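Local coordinates for protein glycoside hydrolase family 31 (Trueperella pyogenes, PDB 5I0F) that degrades cycloalternan, a cyclic alpha-glucan, probably by hydrolysing glucosidic linkages through a covalent glycosyl-enzyme intermediate, at residues S308-Q313 with S325-E330; L20-P25 with Q29-G34; V163-R168 with V264-W269; P423-G428 with N433-D438. All blocks are in the same frame, centred on the assembly; numbering follows the deposited sequence.

Contact 1: residues S308-Q313 with S325-E330; sequences SLVMEQ and SVVVIE. With BGC (beta-D-glucopyranose), chain C.
The flat carboxylate of Glu330 meets the bound glucose through its oxygens: BGC O4 donates to Glu330 OE1 at 2.6 Å, and OE2 lies 3.3 Å from BGC C4. Outside the two segments, OE1 also accepts from Asn302 ND2 and OE2 forms a salt bridge with Lys465, so both oxygens are held and the group's rotation is probably fixed. Glu330 directly follows strand 326-329 of the (beta/alpha)8 TIM barrel, where it joins the glycan pocket; Asp532, Arg516 and His591 also bond this glucose. The other side of the same strand packs against helix 307-320, the helix of the beta-alpha-beta unit that runs from strand 297-300 to strand 326-329. No hydrogen bond joins segments 308-313 and 325-330, and the contact between them is small and buried. Val310 is the helix residue that reaches the strand, spreading its two methyls over Val327 and Ile329, while Met373 and Leu377 of helix 370-379 also pack on these strand residues. With Val310 CG1 anti to the backbone N (chi1 171°), that methyl comes to 4.3 Å from Val327 CG2. The Val310 side chain lies roughly perpendicular to that of Ile329, and Val310 CG2 sits 4.1 Å from Ile329 CD1.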
loop_
_atom_site.group_PDB
_atom_site.type_symbol
_atom_site.label_atom_id
_atom_site.label_comp_id
_atom_site.label_asym_id
_atom_site.label_seq_id
_atom_site.Cartn_x
_atom_site.Cartn_y
_atom_site.Cartn_z
ATOM N N SER A 308 19.891 -23.360 -6.192
ATOM C CA SER A 308 21.303 -23.063 -6.022
ATOM C C SER A 308 21.558 -21.638 -5.540
ATOM O O SER A 308 22.360 -21.423 -4.623
ATOM C CB SER A 308 22.056 -23.298 -7.339
ATOM O OG SER A 308 23.435 -23.130 -7.142
ATOM N N LEU A 309 20.892 -20.659 -6.151
ATOM C CA LEU A 309 21.099 -19.259 -5.738
ATOM C C LEU A 309 20.611 -18.978 -4.311
ATOM O O LEU A 309 21.257 -18.237 -3.576
ATOM C CB LEU A 309 20.473 -18.293 -6.729
ATOM C CG LEU A 309 21.206 -18.228 -8.065
ATOM C CD1 LEU A 309 20.297 -17.647 -9.147
ATOM C CD2 LEU A 309 22.506 -17.435 -7.944
ATOM N N VAL A 310 19.489 -19.581 -3.915
ATOM C CA VAL A 310 18.961 -19.395 -2.561
ATOM C C VAL A 310 19.941 -19.989 -1.547
ATOM O O VAL A 310 20.353 -19.315 -0.577
ATOM C CB VAL A 310 17.555 -20.007 -2.377
ATOM C CG1 VAL A 310 17.149 -19.983 -0.912
ATOM C CG2 VAL A 310 16.525 -19.270 -3.228
ATOM N N MET A 311 20.335 -21.226 -1.790
ATOM C CA MET A 311 21.175 -21.933 -0.845
ATOM C C MET A 311 22.564 -21.313 -0.731
ATOM O O MET A 311 23.125 -21.315 0.355
ATOM C CB MET A 311 21.251 -23.411 -1.209
ATOM C CG MET A 311 19.925 -24.125 -1.055
ATOM S SD MET A 311 19.210 -24.047 0.605
ATOM C CE MET A 311 20.314 -25.119 1.509
ATOM N N GLU A 312 23.098 -20.772 -1.830
ATOM C CA GLU A 312 24.381 -20.050 -1.797
ATOM C C GLU A 312 24.348 -18.890 -0.776
ATOM O O GLU A 312 25.303 -18.688 -0.001
ATOM C CB GLU A 312 24.763 -19.526 -3.200
ATOM C CG GLU A 312 25.942 -18.538 -3.223
ATOM C CD GLU A 312 26.271 -17.967 -4.602
ATOM O OE1 GLU A 312 25.405 -17.975 -5.510
ATOM O OE2 GLU A 312 27.422 -17.472 -4.776
ATOM N N GLN A 313 23.258 -18.133 -0.787
ATOM C CA GLN A 313 23.102 -17.024 0.127
ATOM C C GLN A 313 22.873 -17.457 1.574
ATOM O O GLN A 313 23.445 -16.853 2.480
ATOM C CB GLN A 313 21.998 -16.091 -0.355
ATOM C CG GLN A 313 22.316 -15.460 -1.723
ATOM C CD GLN A 313 23.638 -14.732 -1.778
ATOM O OE1 GLN A 313 24.111 -14.138 -0.794
ATOM N NE2 GLN A 313 24.273 -14.800 -2.936
ATOM N N SER A 325 16.549 -15.528 10.029
ATOM C CA SER A 325 15.398 -16.327 10.463
ATOM C C SER A 325 14.383 -16.648 9.363
ATOM O O SER A 325 13.604 -17.582 9.505
ATOM C CB SER A 325 14.725 -15.697 11.699
ATOM O OG SER A 325 13.999 -14.529 11.341
ATOM N N VAL A 326 14.414 -15.902 8.268
ATOM C CA VAL A 326 13.406 -16.017 7.202
ATOM C C VAL A 326 14.099 -15.754 5.867
ATOM O O VAL A 326 14.894 -14.807 5.743
ATOM C CB VAL A 326 12.245 -14.989 7.356
ATOM C CG1 VAL A 326 11.229 -15.135 6.219
ATOM C CG2 VAL A 326 11.517 -15.140 8.683
ATOM N N VAL A 327 13.771 -16.571 4.873
ATOM C CA VAL A 327 14.130 -16.283 3.489
ATOM C C VAL A 327 12.857 -16.161 2.672
ATOM O O VAL A 327 11.969 -17.022 2.765
ATOM C CB VAL A 327 15.127 -17.307 2.900
ATOM C CG1 VAL A 327 14.570 -18.726 2.875
ATOM C CG2 VAL A 327 15.588 -16.852 1.503
ATOM N N VAL A 328 12.728 -15.046 1.955
ATOM C CA VAL A 328 11.653 -14.847 0.985
ATOM C C VAL A 328 12.189 -15.219 -0.400
ATOM O O VAL A 328 13.284 -14.790 -0.774
ATOM C CB VAL A 328 11.177 -13.364 0.987
ATOM C CG1 VAL A 328 10.010 -13.169 0.024
ATOM C CG2 VAL A 328 10.786 -12.947 2.408
ATOM N N ILE A 329 11.425 -16.022 -1.153
ATOM C CA ILE A 329 11.742 -16.353 -2.527
ATOM C C ILE A 329 10.606 -15.816 -3.378
ATOM O O ILE A 329 9.441 -16.187 -3.167
ATOM C CB ILE A 329 11.899 -17.889 -2.739
ATOM C CG1 ILE A 329 12.787 -18.498 -1.641
ATOM C CG2 ILE A 329 12.463 -18.164 -4.131
ATOM C CD1 ILE A 329 12.854 -20.011 -1.640
ATOM N N GLU A 330 10.949 -14.915 -4.301
ATOM C CA GLU A 330 9.987 -14.289 -5.192
ATOM C C GLU A 330 9.896 -14.976 -6.522
ATOM O O GLU A 330 8.796 -15.316 -6.966
ATOM C CB GLU A 330 10.328 -12.797 -5.388
ATOM C CG GLU A 330 10.238 -12.020 -4.107
ATOM C CD GLU A 330 10.111 -10.525 -4.322
ATOM O OE1 GLU A 330 10.709 -9.997 -5.314
ATOM O OE2 GLU A 330 9.429 -9.891 -3.475
HETATM C C2 BGC C . 7.061 -5.755 -4.621
HETATM C C3 BGC C . 8.580 -5.989 -4.713
HETATM C C4 BGC C . 8.842 -7.282 -5.479
HETATM C C5 BGC C . 8.155 -7.259 -6.852
HETATM C C6 BGC C . 8.270 -8.637 -7.492
HETATM C C1 BGC C . 6.125 -6.564 -5.554
HETATM O O2 BGC C . 6.588 -4.490 -4.117
HETATM O O3 BGC C . 9.155 -6.032 -3.405
HETATM O O4 BGC C . 10.259 -7.489 -5.642
HETATM O O5 BGC C . 6.758 -6.871 -6.810
HETATM O O6 BGC C . 7.844 -8.599 -8.858
#

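Contact 2: residues L20-P25 with Q29-G34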
loop_
_atom_site.group_PDB
_atom_site.type_symbol
_atom_site.label_atom_id
_atom_site.label_comp_id
_atom_site.label_asym_id
_atom_site.label_seq_id
_atom_site.Cartn_x
_atom_site.Cartn_y
_atom_site.Cartn_z
ATOM N N LEU A 20 -15.583 12.415 -18.958
ATOM C CA LEU A 20 -15.952 13.716 -18.430
ATOM C C LEU A 20 -15.000 14.146 -17.303
ATOM O O LEU A 20 -14.573 13.307 -16.508
ATOM C CB LEU A 20 -17.359 13.672 -17.865
ATOM C CG LEU A 20 -18.491 13.355 -18.832
ATOM C CD1 LEU A 20 -19.814 13.356 -18.075
ATOM C CD2 LEU A 20 -18.507 14.361 -19.960
ATOM N N TYR A 21 -14.708 15.441 -17.232
ATOM C CA TYR A 21 -13.953 16.025 -16.108
ATOM C C TYR A 21 -14.584 17.357 -15.669
ATOM O O TYR A 21 -14.570 18.314 -16.449
ATOM C CB TYR A 21 -12.479 16.247 -16.448
ATOM C CG TYR A 21 -11.719 16.692 -15.210
ATOM C CD1 TYR A 21 -11.524 15.806 -14.147
ATOM C CD2 TYR A 21 -11.289 18.014 -15.053
ATOM C CE1 TYR A 21 -10.866 16.200 -12.984
ATOM C CE2 TYR A 21 -10.624 18.417 -13.886
ATOM C CZ TYR A 21 -10.418 17.499 -12.863
ATOM O OH TYR A 21 -9.768 17.866 -11.706
ATOM N N PRO A 22 -15.143 17.450 -14.456
ATOM C CA PRO A 22 -15.201 16.375 -13.464
ATOM C C PRO A 22 -16.102 15.213 -13.873
ATOM O O PRO A 22 -17.027 15.391 -14.662
ATOM C CB PRO A 22 -15.746 17.072 -12.210
ATOM C CG PRO A 22 -16.410 18.311 -12.694
ATOM C CD PRO A 22 -15.666 18.724 -13.925
ATOM N N ALA A 23 -15.801 14.032 -13.341
ATOM C CA ALA A 23 -16.506 12.804 -13.724
ATOM C C ALA A 23 -17.956 12.839 -13.274
ATOM O O ALA A 23 -18.781 12.228 -13.923
ATOM C CB ALA A 23 -15.814 11.569 -13.155
ATOM N N ILE A 24 -18.223 13.515 -12.151
ATOM C CA ILE A 24 -19.582 13.866 -11.680
ATOM C C ILE A 24 -19.753 15.372 -11.969
ATOM O O ILE A 24 -19.229 16.212 -11.218
ATOM C CB ILE A 24 -19.755 13.586 -10.159
ATOM C CG1 ILE A 24 -19.521 12.097 -9.831
ATOM C CG2 ILE A 24 -21.120 14.061 -9.650
ATOM C CD1 ILE A 24 -20.473 11.129 -10.516
ATOM N N PRO A 25 -20.455 15.724 -13.074
ATOM C CA PRO A 25 -20.567 17.132 -13.457
ATOM C C PRO A 25 -21.260 18.010 -12.401
ATOM O O PRO A 25 -22.244 17.580 -11.782
ATOM C CB PRO A 25 -21.393 17.079 -14.750
ATOM C CG PRO A 25 -21.139 15.714 -15.294
ATOM C CD PRO A 25 -21.063 14.841 -14.087
ATOM N N GLN A 29 -19.927 25.082 -12.963
ATOM C CA GLN A 29 -18.480 24.898 -13.107
ATOM C C GLN A 29 -18.216 24.474 -14.553
ATOM O O GLN A 29 -19.152 24.166 -15.282
ATOM C CB GLN A 29 -17.978 23.786 -12.197
ATOM C CG GLN A 29 -17.983 24.082 -10.712
ATOM C CD GLN A 29 -17.171 23.057 -9.918
ATOM O OE1 GLN A 29 -16.503 22.169 -10.483
ATOM N NE2 GLN A 29 -17.222 23.174 -8.603
ATOM N N SER A 30 -16.943 24.449 -14.952
ATOM C CA SER A 30 -16.582 23.972 -16.285
ATOM C C SER A 30 -16.739 22.449 -16.341
ATOM O O SER A 30 -16.590 21.761 -15.319
ATOM C CB SER A 30 -15.155 24.356 -16.644
ATOM O OG SER A 30 -14.240 23.620 -15.852
ATOM N N LEU A 31 -17.081 21.949 -17.525
ATOM C CA LEU A 31 -17.146 20.522 -17.798
ATOM C C LEU A 31 -16.339 20.260 -19.062
ATOM O O LEU A 31 -16.675 20.795 -20.119
ATOM C CB LEU A 31 -18.595 20.073 -18.015
ATOM C CG LEU A 31 -18.792 18.576 -18.273
ATOM C CD1 LEU A 31 -18.243 17.753 -17.109
ATOM C CD2 LEU A 31 -20.243 18.209 -18.561
ATOM N N THR A 32 -15.288 19.443 -18.950
ATOM C CA THR A 32 -14.484 19.005 -20.093
ATOM C C THR A 32 -15.012 17.656 -20.558
ATOM O O THR A 32 -15.215 16.758 -19.741
ATOM C CB THR A 32 -13.000 18.871 -19.706
ATOM O OG1 THR A 32 -12.541 20.134 -19.236
ATOM C CG2 THR A 32 -12.141 18.456 -20.877
ATOM N N ILE A 33 -15.217 17.524 -21.869
ATOM C CA ILE A 33 -15.793 16.321 -22.461
ATOM C C ILE A 33 -14.780 15.706 -23.417
ATOM O O ILE A 33 -14.404 16.342 -24.403
ATOM C CB ILE A 33 -17.079 16.658 -23.240
ATOM C CG1 ILE A 33 -18.103 17.306 -22.303
ATOM C CG2 ILE A 33 -17.674 15.401 -23.860
ATOM C CD1 ILE A 33 -19.278 17.921 -23.007
ATOM N N GLY A 34 -14.382 14.466 -23.131
ATOM C CA GLY A 34 -13.434 13.702 -23.942
ATOM C C GLY A 34 -14.029 12.460 -24.601
ATOM O O GLY A 34 -14.916 11.816 -24.050
HETATM O O HOH W 1 -13.370 20.903 -16.466
#
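Leu31 CD1 is the apolar hub of this hairpin, touching Pro25 CG at 4.0 Å, with Pro22 CD and Leu20 CB each 4.2 Å from it. Leu31 CG stands anti to the backbone N (chi1 -178°), which swings the branched end toward segment 20-25. Alongside, Leu20 and Ile33 form an antiparallel non-hydrogen-bonded pair; their side chains point the same way, and Leu20 CD2 rests 3.8 Å from Ile33 CG1. The next pair, Tyr21 with Thr32, is hydrogen-bonded and turns its side chains to the other face: Tyr21 N donates to Thr32 O, and Thr32 N returns a nearly straight bond (173°) to Tyr21 O at 2.8 Å. A cis peptide before Pro22 follows directly, where the short ladder stops. At the polar edge one water donates to Tyr21 O and also bonds Ser30 OG (2.9 Å) and Thr32 OG1 (3.0 Å), tying the strand end to the turn. The Tyr21 ring reaches away from segment 29-34 and meets Arg15 in a cation-pi contact. In the N-terminal antiparallel sheet, strand 31-37 pairs with both 20-21 and 91-97, while Leu20 and Ile33 pack on strand 105-113, and Leu31 and Pro25 on Leu126 of strand 118-126.

Contact 3: residues V163-R168 with V264-W269; sequences VKFALR and VRVNTW
Asn267 OD1 is gripped by two nitrogens of Arg265, NE at 2.8 Å and NH2 at 2.9 Å, and lies in the guanidinium plane at its edge. NH2 sits on a lone pair of OD1 in the carbonyl plane, whereas NE stands 49° out of that plane. Both side chains leave strand 263-271 on the face turned from segment 163-168. Arg265 NH1 adds a salt bridge to Asp140, and Asn267 ND2 donates to Glu231 and His229, so this buried amide is bonded through both its oxygen and its nitrogen. The strand's other face is apolar and meets strand 160-168. The two strands belong to different sheets, one mixed and one antiparallel, which pack face to face as a beta sandwich preceding the TIM barrel, as in other family 31 enzymes. Between these two segments no hydrogen bond forms, and the contact is made by side chains. Val163 and Val264 reach past one another from the two layers, with Val163 CG1 3.8 Å from Val264 CG2. Phe165 and Val266 pass in the same manner. A chi1 of 64°, with CG lodged between the backbone N and C, points the Phe165 ring across the interface, and its far end, CZ, comes to 3.8 Å from Val266 CG2, which approaches obliquely. Ile139 of strand 138-141 packs on both Phe165 and Val264, and Ile141 on Val266 and Leu167.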
loop_
_atom_site.group_PDB
_atom_site.type_symbol
_atom_site.label_atom_id
_atom_site.label_comp_id
_atom_site.label_asym_id
_atom_site.label_seq_id
_atom_site.Cartn_x
_atom_site.Cartn_y
_atom_site.Cartn_z
ATOM N N VAL A 163 -20.758 13.769 0.152
ATOM C CA VAL A 163 -21.120 14.679 1.232
ATOM C C VAL A 163 -19.850 15.296 1.760
ATOM O O VAL A 163 -18.809 14.649 1.768
ATOM C CB VAL A 163 -21.901 13.954 2.349
ATOM C CG1 VAL A 163 -21.093 12.816 2.976
ATOM C CG2 VAL A 163 -22.372 14.929 3.427
ATOM N N LYS A 164 -19.927 16.544 2.191
ATOM C CA LYS A 164 -18.837 17.089 2.979
ATOM C C LYS A 164 -19.326 17.709 4.270
ATOM O O LYS A 164 -20.461 18.180 4.372
ATOM C CB LYS A 164 -17.946 18.039 2.176
ATOM C CG LYS A 164 -18.606 19.267 1.648
ATOM C CD LYS A 164 -17.813 19.837 0.470
ATOM C CE LYS A 164 -18.521 21.085 -0.043
ATOM N NZ LYS A 164 -17.766 21.769 -1.118
ATOM N N PHE A 165 -18.461 17.661 5.266
ATOM C CA PHE A 165 -18.774 18.180 6.595
ATOM C C PHE A 165 -17.465 18.502 7.315
ATOM O O PHE A 165 -16.385 18.212 6.792
ATOM C CB PHE A 165 -19.663 17.193 7.373
ATOM C CG PHE A 165 -19.015 15.879 7.661
ATOM C CD1 PHE A 165 -19.100 14.827 6.750
ATOM C CD2 PHE A 165 -18.295 15.693 8.838
ATOM C CE1 PHE A 165 -18.492 13.603 7.026
ATOM C CE2 PHE A 165 -17.680 14.480 9.114
ATOM C CZ PHE A 165 -17.784 13.430 8.207
ATOM N N ALA A 166 -17.564 19.125 8.483
ATOM C CA ALA A 166 -16.387 19.614 9.192
ATOM C C ALA A 166 -16.366 19.214 10.646
ATOM O O ALA A 166 -17.418 19.035 11.287
ATOM C CB ALA A 166 -16.277 21.120 9.072
ATOM N N LEU A 167 -15.140 19.081 11.154
ATOM C CA LEU A 167 -14.869 18.915 12.571
ATOM C C LEU A 167 -13.967 20.044 13.063
ATOM O O LEU A 167 -13.035 20.484 12.360
ATOM C CB LEU A 167 -14.163 17.588 12.831
ATOM C CG LEU A 167 -14.766 16.328 12.228
ATOM C CD1 LEU A 167 -13.871 15.159 12.606
ATOM C CD2 LEU A 167 -16.173 16.102 12.740
ATOM N N ARG A 168 -14.214 20.485 14.298
ATOM C CA ARG A 168 -13.416 21.532 14.913
ATOM C C ARG A 168 -12.068 20.990 15.437
ATOM O O ARG A 168 -12.029 19.943 16.074
ATOM C CB ARG A 168 -14.211 22.161 16.059
ATOM C CG ARG A 168 -13.575 23.421 16.638
ATOM C CD ARG A 168 -14.550 24.188 17.528
ATOM N NE ARG A 168 -14.921 23.376 18.673
ATOM C CZ ARG A 168 -14.170 23.180 19.762
ATOM N NH1 ARG A 168 -14.641 22.402 20.732
ATOM N NH2 ARG A 168 -12.970 23.767 19.918
ATOM N N VAL A 264 -24.087 8.570 6.856
ATOM C CA VAL A 264 -22.666 8.365 7.064
ATOM C C VAL A 264 -22.367 8.195 8.549
ATOM O O VAL A 264 -22.616 9.096 9.328
ATOM C CB VAL A 264 -21.849 9.568 6.536
ATOM C CG1 VAL A 264 -20.359 9.348 6.751
ATOM C CG2 VAL A 264 -22.160 9.814 5.066
ATOM N N ARG A 265 -21.815 7.060 8.936
ATOM C CA ARG A 265 -21.441 6.818 10.327
ATOM C C ARG A 265 -20.001 7.271 10.531
ATOM O O ARG A 265 -19.117 6.906 9.743
ATOM C CB ARG A 265 -21.607 5.340 10.679
ATOM C CG ARG A 265 -20.983 4.881 11.988
ATOM C CD ARG A 265 -21.612 5.514 13.210
ATOM N NE ARG A 265 -20.853 5.191 14.418
ATOM C CZ ARG A 265 -21.131 5.635 15.645
ATOM N NH1 ARG A 265 -22.180 6.431 15.871
ATOM N NH2 ARG A 265 -20.354 5.277 16.664
ATOM N N VAL A 266 -19.780 8.070 11.572
ATOM C CA VAL A 266 -18.445 8.466 11.998
ATOM C C VAL A 266 -18.264 8.046 13.449
ATOM O O VAL A 266 -18.911 8.600 14.346
ATOM C CB VAL A 266 -18.238 9.987 11.871
ATOM C CG1 VAL A 266 -16.817 10.366 12.288
ATOM C CG2 VAL A 266 -18.531 10.430 10.444
ATOM N N ASN A 267 -17.394 7.070 13.690
ATOM C CA ASN A 267 -17.066 6.680 15.052
ATOM C C ASN A 267 -16.125 7.723 15.641
ATOM O O ASN A 267 -15.311 8.328 14.922
ATOM C CB ASN A 267 -16.408 5.309 15.102
ATOM C CG ASN A 267 -17.279 4.215 14.520
ATOM O OD1 ASN A 267 -18.410 3.983 14.967
ATOM N ND2 ASN A 267 -16.761 3.527 13.511
ATOM N N THR A 268 -16.245 7.956 16.948
ATOM C CA THR A 268 -15.388 8.928 17.645
ATOM C C THR A 268 -15.062 8.438 19.039
ATOM O O THR A 268 -15.832 7.691 19.638
ATOM C CB THR A 268 -16.028 10.341 17.762
ATOM O OG1 THR A 268 -17.292 10.278 18.455
ATOM C CG2 THR A 268 -16.249 10.982 16.408
ATOM N N TRP A 269 -13.913 8.866 19.549
ATOM C CA TRP A 269 -13.434 8.486 20.873
ATOM C C TRP A 269 -12.698 9.639 21.472
ATOM O O TRP A 269 -12.230 10.532 20.764
ATOM C CB TRP A 269 -12.484 7.288 20.816
ATOM C CG TRP A 269 -13.052 6.140 20.070
ATOM C CD1 TRP A 269 -13.824 5.150 20.577
ATOM C CD2 TRP A 269 -12.912 5.872 18.666
ATOM N NE1 TRP A 269 -14.177 4.270 19.585
ATOM C CE2 TRP A 269 -13.646 4.697 18.396
ATOM C CE3 TRP A 269 -12.242 6.514 17.609
ATOM C CZ2 TRP A 269 -13.727 4.138 17.124
ATOM C CZ3 TRP A 269 -12.317 5.949 16.323
ATOM C CH2 TRP A 269 -13.049 4.769 16.100
#

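Contact 4: residues P423-G428 with N433-D438; sequences PYKNRG and NALMPD
Two arms of one long loop in the TIM-barrel domain, between helices 400-412 and 442-450, meet where the chain turns back on itself through Trp429 and Trp430 of the glycan pocket. Asn426 joins them through its backbone: its N donates to Ala434 O at 2.8 Å, and its O accepts from Asn433 N at 2.9 Å, on a lone pair. The Asn426 side chain serves the turn instead. With CG anti to the backbone N (chi1 179°), OD1 accepts from Gly428 N in an Asx turn, the donor standing well above the carbonyl plane, while ND2 bonds Phe431 O. The Tyr424 and Met436 side chains run alongside each other in one direction, and Met436 SD comes obliquely to 4.0 Å from Tyr424 CE2 in a Met-aromatic contact. The phenol oxygen is bonded to His471 O and Trp473 N, and Arg427 N donates to it at 3.2 Å. One water bridges the arms, 2.7 Å from Tyr424 O and accepting from Met436 N (2.8 Å). At the far end Leu435 CD2 packs on Pro423 CB at 3.7 Å and also touches CE of Lys425, whose bent chain lies alongside, with Ile410 of helix 400-412 touching both Leu435 and Pro423.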
loop_
_atom_site.group_PDB
_atom_site.type_symbol
_atom_site.label_atom_id
_atom_site.label_comp_id
_atom_site.label_asym_id
_atom_site.label_seq_id
_atom_site.Cartn_x
_atom_site.Cartn_y
_atom_site.Cartn_z
ATOM N N PRO A 423 -15.469 -10.812 -17.120
ATOM C CA PRO A 423 -14.438 -10.638 -16.091
ATOM C C PRO A 423 -13.702 -9.302 -16.170
ATOM O O PRO A 423 -13.371 -8.831 -17.268
ATOM C CB PRO A 423 -13.473 -11.792 -16.361
ATOM C CG PRO A 423 -14.290 -12.808 -17.120
ATOM C CD PRO A 423 -15.173 -11.974 -17.989
ATOM N N TYR A 424 -13.403 -8.724 -15.004
ATOM C CA TYR A 424 -12.565 -7.532 -14.935
ATOM C C TYR A 424 -11.201 -7.866 -15.524
ATOM O O TYR A 424 -10.606 -8.889 -15.171
ATOM C CB TYR A 424 -12.421 -7.026 -13.481
ATOM C CG TYR A 424 -11.416 -5.872 -13.310
ATOM C CD1 TYR A 424 -11.671 -4.608 -13.845
ATOM C CD2 TYR A 424 -10.203 -6.062 -12.614
ATOM C CE1 TYR A 424 -10.766 -3.547 -13.685
ATOM C CE2 TYR A 424 -9.286 -5.021 -12.456
ATOM C CZ TYR A 424 -9.565 -3.769 -12.992
ATOM O OH TYR A 424 -8.654 -2.752 -12.851
ATOM N N LYS A 425 -10.724 -7.028 -16.437
ATOM C CA LYS A 425 -9.357 -7.131 -16.962
ATOM C C LYS A 425 -8.533 -5.985 -16.401
ATOM O O LYS A 425 -8.913 -4.816 -16.556
ATOM C CB LYS A 425 -9.342 -7.065 -18.483
ATOM C CG LYS A 425 -10.187 -8.123 -19.164
ATOM C CD LYS A 425 -9.605 -9.505 -18.948
ATOM C CE LYS A 425 -10.420 -10.582 -19.665
ATOM N NZ LYS A 425 -10.715 -10.285 -21.088
ATOM N N ASN A 426 -7.415 -6.308 -15.742
ATOM C CA ASN A 426 -6.664 -5.296 -15.003
ATOM C C ASN A 426 -6.322 -4.074 -15.856
ATOM O O ASN A 426 -5.750 -4.222 -16.927
ATOM C CB ASN A 426 -5.397 -5.904 -14.385
ATOM C CG ASN A 426 -4.571 -4.899 -13.626
ATOM O OD1 ASN A 426 -5.091 -3.909 -13.102
ATOM N ND2 ASN A 426 -3.269 -5.150 -13.545
ATOM N N ARG A 427 -6.707 -2.886 -15.366
ATOM C CA ARG A 427 -6.485 -1.616 -16.062
ATOM C C ARG A 427 -5.131 -0.976 -15.791
ATOM O O ARG A 427 -4.779 0.003 -16.435
ATOM C CB ARG A 427 -7.593 -0.621 -15.709
ATOM C CG ARG A 427 -8.968 -1.083 -16.203
ATOM C CD ARG A 427 -10.057 -0.119 -15.770
ATOM N NE ARG A 427 -11.406 -0.675 -15.939
ATOM C CZ ARG A 427 -12.534 -0.044 -15.615
ATOM N NH1 ARG A 427 -12.513 1.198 -15.136
ATOM N NH2 ARG A 427 -13.703 -0.654 -15.799
ATOM N N GLY A 428 -4.403 -1.524 -14.825
ATOM C CA GLY A 428 -3.126 -1.013 -14.421
ATOM C C GLY A 428 -2.023 -1.366 -15.393
ATOM O O GLY A 428 -2.217 -2.073 -16.389
ATOM N N ASN A 433 -4.184 -6.319 -18.068
ATOM C CA ASN A 433 -5.263 -7.201 -18.559
ATOM C C ASN A 433 -5.413 -8.554 -17.859
ATOM O O ASN A 433 -6.204 -9.406 -18.290
ATOM C CB ASN A 433 -5.142 -7.398 -20.081
ATOM C CG ASN A 433 -5.229 -6.085 -20.845
ATOM O OD1 ASN A 433 -4.386 -5.798 -21.701
ATOM N ND2 ASN A 433 -6.253 -5.280 -20.546
ATOM N N ALA A 434 -4.694 -8.762 -16.759
ATOM C CA ALA A 434 -4.871 -9.968 -15.953
ATOM C C ALA A 434 -6.272 -10.023 -15.324
ATOM O O ALA A 434 -6.908 -8.983 -15.106
ATOM C CB ALA A 434 -3.809 -10.014 -14.861
ATOM N N LEU A 435 -6.733 -11.239 -15.035
ATOM C CA LEU A 435 -7.976 -11.468 -14.286
ATOM C C LEU A 435 -7.694 -11.218 -12.819
ATOM O O LEU A 435 -6.548 -11.344 -12.371
ATOM C CB LEU A 435 -8.436 -12.908 -14.433
ATOM C CG LEU A 435 -8.685 -13.402 -15.853
ATOM C CD1 LEU A 435 -8.825 -14.911 -15.858
ATOM C CD2 LEU A 435 -9.923 -12.744 -16.400
ATOM N N MET A 436 -8.740 -10.868 -12.072
ATOM C CA MET A 436 -8.602 -10.628 -10.650
ATOM C C MET A 436 -9.553 -11.546 -9.881
ATOM O O MET A 436 -10.765 -11.443 -10.045
ATOM C CB MET A 436 -8.871 -9.141 -10.383
ATOM C CG MET A 436 -8.436 -8.640 -9.031
ATOM S SD MET A 436 -8.397 -6.811 -8.982
ATOM C CE MET A 436 -7.690 -6.612 -7.360
ATOM N N PRO A 437 -9.015 -12.457 -9.041
ATOM C CA PRO A 437 -9.915 -13.331 -8.300
ATOM C C PRO A 437 -10.766 -12.543 -7.322
ATOM O O PRO A 437 -10.318 -11.502 -6.761
ATOM C CB PRO A 437 -8.971 -14.285 -7.541
ATOM C CG PRO A 437 -7.687 -13.521 -7.411
ATOM C CD PRO A 437 -7.610 -12.642 -8.636
ATOM N N ASP A 438 -11.986 -13.029 -7.133
ATOM C CA ASP A 438 -12.936 -12.417 -6.213
ATOM C C ASP A 438 -12.710 -13.059 -4.859
ATOM O O ASP A 438 -13.069 -14.206 -4.647
ATOM C CB ASP A 438 -14.381 -12.614 -6.696
ATOM C CG ASP A 438 -15.368 -11.761 -5.933
ATOM O OD1 ASP A 438 -15.097 -11.485 -4.756
ATOM O OD2 ASP A 438 -16.426 -11.361 -6.488
HETATM O O HOH W 2 -11.347 -10.539 -13.124
#

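Contacts 1 and 4 belong to the TIM-barrel domain and flank the glycan site: contact 1 supplies Glu330 to the pocket, whereas the Asn426 side chain of contact 4 is about 9 Å from a bound glucose. Their centres are 31 Å apart, with nearest atoms about 16 Å apart. Contacts 2 and 3 lie in the beta-sheet regions that precede the barrel in the chain, their nearest atoms about 8 Å apart. Both sit across the chain's centre from contact 1, whose centre is 51 Å from that of contact 2 and 48 Å from that of contact 3. Contact 4 comes nearer to contact 2 (about 11 Å between nearest atoms) than to contact 3 (about 21 Å).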